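Local coordinates for envelope polyprotein (Puumala orthohantavirus, PDB 5FXU), which forms the Gn ectodomain of the hantaviral envelope glycoprotein, a glycosylated part of the antigenic virion surface that probably serves in entry together with Gc, at residues 55-60 against 89-94; 112-117 against 321-326. One frame throughout, in Å; residues are numbered along the deposited sequence.

Interaction 1: 55-60 against 89-94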
loop_
_atom_site.group_PDB
_atom_site.type_symbol
_atom_site.label_atom_id
_atom_site.label_comp_id
_atom_site.label_asym_id
_atom_site.label_seq_id
_atom_site.Cartn_x
_atom_site.Cartn_y
_atom_site.Cartn_z
ATOM N N GLN A 55 6.966 6.628 13.924
ATOM C CA GLN A 55 6.765 7.342 12.664
ATOM C C GLN A 55 5.667 8.413 12.838
ATOM O O GLN A 55 4.560 8.115 13.267
ATOM C CB GLN A 55 6.540 6.320 11.520
ATOM C CG GLN A 55 5.329 5.390 11.682
ATOM C CD GLN A 55 5.502 3.888 11.331
ATOM O OE1 GLN A 55 4.623 3.088 11.671
ATOM N NE2 GLN A 55 6.567 3.507 10.624
ATOM N N PRO A 56 6.011 9.690 12.607
ATOM C CA PRO A 56 5.069 10.771 12.899
ATOM C C PRO A 56 3.948 10.937 11.857
ATOM O O PRO A 56 4.206 11.097 10.674
ATOM C CB PRO A 56 5.966 12.018 12.929
ATOM C CG PRO A 56 7.086 11.690 11.994
ATOM C CD PRO A 56 7.323 10.212 12.164
ATOM N N PHE A 57 2.720 10.919 12.350
ATOM C CA PHE A 57 1.491 11.054 11.584
ATOM C C PHE A 57 0.656 12.190 12.152
ATOM O O PHE A 57 0.677 12.464 13.350
ATOM C CB PHE A 57 0.653 9.786 11.702
ATOM C CG PHE A 57 0.962 8.749 10.671
ATOM C CD1 PHE A 57 2.068 7.901 10.801
ATOM C CD2 PHE A 57 0.141 8.598 9.580
ATOM C CE1 PHE A 57 2.339 6.935 9.838
ATOM C CE2 PHE A 57 0.406 7.641 8.628
ATOM C CZ PHE A 57 1.510 6.812 8.750
ATOM N N THR A 58 -0.081 12.853 11.270
ATOM C CA THR A 58 -1.127 13.735 11.688
ATOM C C THR A 58 -2.388 12.917 11.755
ATOM O O THR A 58 -2.797 12.368 10.765
ATOM C CB THR A 58 -1.288 14.876 10.704
ATOM O OG1 THR A 58 -0.149 15.713 10.836
ATOM C CG2 THR A 58 -2.575 15.688 10.999
ATOM N N LYS A 59 -2.985 12.826 12.928
ATOM C CA LYS A 59 -4.288 12.181 13.078
ATOM C C LYS A 59 -5.418 13.178 12.846
ATOM O O LYS A 59 -5.487 14.158 13.528
ATOM C CB LYS A 59 -4.406 11.615 14.473
ATOM C CG LYS A 59 -5.677 10.855 14.722
ATOM C CD LYS A 59 -5.700 10.425 16.158
ATOM C CE LYS A 59 -6.995 9.737 16.472
ATOM N NZ LYS A 59 -6.984 9.287 17.887
ATOM N N TRP A 60 -6.310 12.880 11.912
ATOM C CA TRP A 60 -7.372 13.748 11.494
ATOM C C TRP A 60 -8.684 12.989 11.671
ATOM O O TRP A 60 -8.873 11.937 11.082
ATOM C CB TRP A 60 -7.161 14.124 10.021
ATOM C CG TRP A 60 -8.213 15.023 9.450
ATOM C CD1 TRP A 60 -8.893 16.017 10.111
ATOM C CD2 TRP A 60 -8.703 15.032 8.103
ATOM N NE1 TRP A 60 -9.801 16.611 9.278
ATOM C CE2 TRP A 60 -9.706 16.038 8.033
ATOM C CE3 TRP A 60 -8.415 14.295 6.961
ATOM C CZ2 TRP A 60 -10.402 16.330 6.838
ATOM C CZ3 TRP A 60 -9.102 14.574 5.793
ATOM C CH2 TRP A 60 -10.086 15.587 5.739
ATOM N N ARG A 89 3.652 3.136 15.136
ATOM C CA ARG A 89 4.686 2.198 14.751
ATOM C C ARG A 89 4.140 1.052 13.979
ATOM O O ARG A 89 2.967 0.717 14.112
ATOM C CB ARG A 89 5.336 1.552 15.963
ATOM C CG ARG A 89 5.857 2.423 17.085
ATOM C CD ARG A 89 6.385 1.498 18.198
ATOM N NE ARG A 89 7.322 2.135 19.136
ATOM C CZ ARG A 89 8.633 2.335 18.932
ATOM N NH1 ARG A 89 9.221 1.974 17.791
ATOM N NH2 ARG A 89 9.368 2.933 19.878
ATOM N N GLY A 90 5.031 0.401 13.223
ATOM C CA GLY A 90 4.671 -0.810 12.501
ATOM C C GLY A 90 3.961 -0.601 11.171
ATOM O O GLY A 90 3.698 -1.573 10.472
ATOM N N LEU A 91 3.660 0.637 10.797
ATOM C CA LEU A 91 2.969 0.879 9.537
ATOM C C LEU A 91 3.916 0.687 8.357
ATOM O O LEU A 91 5.141 0.765 8.506
ATOM C CB LEU A 91 2.321 2.260 9.474
ATOM C CG LEU A 91 0.931 2.294 10.105
ATOM C CD1 LEU A 91 1.012 2.183 11.618
ATOM C CD2 LEU A 91 0.193 3.554 9.701
ATOM N N CYS A 92 3.319 0.417 7.195
ATOM C CA CYS A 92 4.059 0.210 5.968
ATOM C C CYS A 92 4.597 1.505 5.394
ATOM O O CYS A 92 4.111 1.976 4.384
ATOM C CB CYS A 92 3.207 -0.564 4.930
ATOM S SG CYS A 92 2.771 -2.262 5.398
ATOM N N LEU A 93 5.622 2.031 6.049
ATOM C CA LEU A 93 6.451 3.131 5.561
ATOM C C LEU A 93 7.822 2.534 5.333
ATOM O O LEU A 93 8.669 2.508 6.228
ATOM C CB LEU A 93 6.595 4.266 6.579
ATOM C CG LEU A 93 5.536 5.339 6.606
ATOM C CD1 LEU A 93 4.285 4.758 7.235
ATOM C CD2 LEU A 93 6.022 6.535 7.411
ATOM N N VAL A 94 8.045 2.063 4.134
ATOM C CA VAL A 94 9.230 1.311 3.836
ATOM C C VAL A 94 10.263 2.291 3.265
ATOM O O VAL A 94 9.935 3.122 2.427
ATOM C CB VAL A 94 8.885 0.177 2.859
ATOM C CG1 VAL A 94 10.090 -0.710 2.638
ATOM C CG2 VAL A 94 7.721 -0.639 3.407
#
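Gln55 reaches from its strand into the loop 89-94, at Leu91, and takes hold of it by the amide oxygen. The polar part is one hydrogen bond: Leu91 N donates to Gln55 OE1 over 2.8 Å. Its N-H...O angle is 153°, and the donor is tilted 18° from the carbonyl plane. Gly90 N also lies close to that oxygen, but its angle is too poor for a bond. The side chain gets there by a bend, CG sitting between the backbone N and the carbonyl carbon (chi1 60°) and the chain bent at chi2.

The apolar part centres on the far end of Phe57. Leu93 CD1 comes to the edge of the ring, 3.8 Å from Phe57 CZ, while Leu91 CD2 approaches the same CZ obliquely at 3.6 Å. Leu93 CD2 also lies 4.1 Å from Gln55 CB. Leu343 of strand 340-354 packs on both Phe57 and Leu93.

Within the loop, Leu93 N bonds to Leu91 O at 2.8 Å, making an inverse gamma turn centred on Cys92, whose sulfur is tied to Cys111. A buried glutamine amide thus stands in for a backbone partner in the loop that follows strand 79-89, and two leucines meet the neighbouring phenylalanine.

Interaction 2: 112-117 against 321-326. With NAG (2-acetamido-2-deoxy-beta-D-glucopyranose), chain C.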
loop_
_atom_site.group_PDB
_atom_site.type_symbol
_atom_site.label_atom_id
_atom_site.label_comp_id
_atom_site.label_asym_id
_atom_site.label_seq_id
_atom_site.Cartn_x
_atom_site.Cartn_y
_atom_site.Cartn_z
ATOM N N PHE A 112 1.947 -3.278 8.612
ATOM C CA PHE A 112 0.480 -3.240 8.404
ATOM C C PHE A 112 0.028 -1.873 7.948
ATOM O O PHE A 112 0.731 -0.900 8.138
ATOM C CB PHE A 112 -0.280 -3.742 9.636
ATOM C CG PHE A 112 0.039 -2.992 10.878
ATOM C CD1 PHE A 112 1.149 -3.322 11.663
ATOM C CD2 PHE A 112 -0.760 -1.924 11.258
ATOM C CE1 PHE A 112 1.441 -2.596 12.805
ATOM C CE2 PHE A 112 -0.477 -1.198 12.396
ATOM C CZ PHE A 112 0.628 -1.526 13.167
ATOM N N ASP A 113 -1.099 -1.836 7.252
ATOM C CA ASP A 113 -1.816 -0.595 6.970
ATOM C C ASP A 113 -3.124 -0.638 7.784
ATOM O O ASP A 113 -3.485 -1.702 8.298
ATOM C CB ASP A 113 -2.075 -0.437 5.445
ATOM C CG ASP A 113 -2.308 1.047 5.016
ATOM O OD1 ASP A 113 -2.523 1.889 5.941
ATOM O OD2 ASP A 113 -2.279 1.369 3.763
ATOM N N LEU A 114 -3.828 0.490 7.887
ATOM C CA LEU A 114 -5.038 0.605 8.724
ATOM C C LEU A 114 -6.211 1.088 7.892
ATOM O O LEU A 114 -6.061 2.005 7.112
ATOM C CB LEU A 114 -4.828 1.595 9.853
ATOM C CG LEU A 114 -3.663 1.330 10.792
ATOM C CD1 LEU A 114 -3.416 2.515 11.713
ATOM C CD2 LEU A 114 -3.940 0.080 11.590
ATOM N N SER A 115 -7.355 0.432 8.062
ATOM C CA SER A 115 -8.586 0.789 7.409
ATOM C C SER A 115 -9.541 1.000 8.569
ATOM O O SER A 115 -9.870 0.040 9.266
ATOM C CB SER A 115 -9.095 -0.321 6.489
ATOM O OG SER A 115 -8.189 -0.559 5.437
ATOM N N CYS A 116 -9.984 2.239 8.752
ATOM C CA CYS A 116 -10.641 2.665 9.980
ATOM C C CYS A 116 -11.916 3.496 9.750
ATOM O O CYS A 116 -12.010 4.276 8.804
ATOM C CB CYS A 116 -9.688 3.551 10.753
ATOM S SG CYS A 116 -8.055 2.879 11.069
ATOM N N ASN A 117 -12.875 3.338 10.638
ATOM C CA ASN A 117 -13.975 4.296 10.765
ATOM C C ASN A 117 -13.650 5.136 11.982
ATOM O O ASN A 117 -12.532 5.059 12.474
ATOM C CB ASN A 117 -15.343 3.593 10.794
ATOM C CG ASN A 117 -15.551 2.705 12.013
ATOM O OD1 ASN A 117 -14.852 2.824 13.025
ATOM N ND2 ASN A 117 -16.521 1.809 11.912
ATOM N N TYR A 321 2.456 12.782 6.638
ATOM C CA TYR A 321 1.695 11.545 6.706
ATOM C C TYR A 321 0.407 11.761 7.481
ATOM O O TYR A 321 0.398 12.429 8.503
ATOM C CB TYR A 321 2.522 10.422 7.355
ATOM C CG TYR A 321 3.682 9.946 6.537
ATOM C CD1 TYR A 321 3.500 9.003 5.555
ATOM C CD2 TYR A 321 4.982 10.432 6.756
ATOM C CE1 TYR A 321 4.564 8.545 4.792
ATOM C CE2 TYR A 321 6.064 9.986 5.997
ATOM C CZ TYR A 321 5.843 9.037 5.006
ATOM O OH TYR A 321 6.869 8.585 4.208
ATOM N N ILE A 322 -0.667 11.182 6.986
ATOM C CA ILE A 322 -1.997 11.366 7.543
ATOM C C ILE A 322 -2.641 10.044 7.867
ATOM O O ILE A 322 -2.552 9.113 7.115
ATOM C CB ILE A 322 -2.901 12.147 6.568
ATOM C CG1 ILE A 322 -2.391 13.578 6.474
ATOM C CG2 ILE A 322 -4.340 12.238 7.068
ATOM C CD1 ILE A 322 -2.179 13.973 5.057
ATOM N N TRP A 323 -3.257 9.992 9.034
ATOM C CA TRP A 323 -4.117 8.925 9.441
ATOM C C TRP A 323 -5.500 9.540 9.702
ATOM O O TRP A 323 -5.645 10.361 10.600
ATOM C CB TRP A 323 -3.559 8.292 10.718
ATOM C CG TRP A 323 -4.423 7.220 11.276
ATOM C CD1 TRP A 323 -5.135 6.314 10.594
ATOM C CD2 TRP A 323 -4.633 6.947 12.657
ATOM N NE1 TRP A 323 -5.789 5.501 11.451
ATOM C CE2 TRP A 323 -5.496 5.870 12.733
ATOM C CE3 TRP A 323 -4.146 7.510 13.839
ATOM C CZ2 TRP A 323 -5.907 5.325 13.944
ATOM C CZ3 TRP A 323 -4.543 6.983 15.040
ATOM C CH2 TRP A 323 -5.424 5.895 15.088
ATOM N N ALA A 324 -6.502 9.136 8.922
ATOM C CA ALA A 324 -7.799 9.783 8.944
ATOM C C ALA A 324 -8.939 8.807 9.162
ATOM O O ALA A 324 -9.644 8.443 8.231
ATOM C CB ALA A 324 -7.995 10.586 7.668
ATOM N N PRO A 325 -9.119 8.371 10.401
ATOM C CA PRO A 325 -10.157 7.382 10.651
ATOM C C PRO A 325 -11.527 7.986 10.486
ATOM O O PRO A 325 -11.772 9.098 10.959
ATOM C CB PRO A 325 -9.921 6.954 12.088
ATOM C CG PRO A 325 -8.957 7.909 12.680
ATOM C CD PRO A 325 -8.216 8.554 11.556
ATOM N N GLY A 326 -12.389 7.270 9.777
ATOM C CA GLY A 326 -13.736 7.733 9.476
ATOM C C GLY A 326 -13.810 8.738 8.336
ATOM O O GLY A 326 -14.852 9.311 8.104
HETATM C C1 NAG C . -16.852 0.892 12.972
HETATM C C2 NAG C . -18.286 1.250 13.336
HETATM C C3 NAG C . -18.821 0.285 14.386
HETATM C C4 NAG C . -18.520 -1.197 14.108
HETATM C C5 NAG C . -17.114 -1.416 13.520
HETATM C C6 NAG C . -16.875 -2.795 12.906
HETATM C C7 NAG C . -19.106 3.569 13.395
HETATM C C8 NAG C . -19.000 4.857 14.144
HETATM N N2 NAG C . -18.350 2.590 13.898
HETATM O O3 NAG C . -20.228 0.500 14.499
HETATM O O4 NAG C . -18.624 -1.798 15.409
HETATM O O5 NAG C . -16.860 -0.446 12.495
HETATM O O6 NAG C . -17.477 -2.856 11.607
HETATM O O7 NAG C . -19.831 3.462 12.413
HETATM O O HOH W 1 -10.812 6.138 6.828
#
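Leu114 and Cys116 close on the pyrrole side of Trp323, and this is the tightly packed part of the contact. Leu114 CD1 sits over one face of the indole, 4.2 Å from the centroid of the five-membered ring, a CH-pi contact; on the opposite face lies CD of Pro325, the residue two further along. Cys116 SG comes in at the edge, in the ring plane, 3.5 Å from Trp323 NE1. The indole is swung across by its first torsion, CG anti to the backbone N (chi1 177°). Cys116 CB then rests on Pro325 CB at 3.7 Å.

Toward Asn117 side-chain packing is replaced by close backbone contact, Asn117 O lying 3.2 Å from Pro325 CB, with a water beside it. Gly326 N donates to Cys116 O at 3.2 Å; the N-H...O angle is 165°, but the donor stands 55° out of the carbonyl plane. The water lies within hydrogen-bonding distance of both Cys116 O and Ala324 O. The Asn117 side chain starts away from 321-326 and carries an N-acetylglucosamine on ND2, while its OD1 accepts from the backbone of Thr119 and Ala120.

Trp323 NE1 is buried without a polar partner, facing the Cys116-Cys121 disulfide. Apolar contacts therefore hold the indole, and polar bonds gather at the glycan-bearing end.

Overall arrangement
Following the chain from the N terminus, the first of the four segments met is 55-60, on strand 54-64, and interaction 1 closes the 28-residue excursion through strand 79-89 to the loop that follows. The chain then enters strand 107-116, where interaction 2 opens; it closes only some two hundred residues later, at 321-326. The two are in series, neither nesting nor crossing, yet they meet in space, with centres 9 Å apart. Strand 321-323 pairs in parallel with 54-64, Thr58 N lying 2.8 Å from Tyr321 O, and Trp323 also packs on Phe57. Phe112 also bonds through its backbone to Gly90 and Cys92. Together they tie early and late strands of the Gn head.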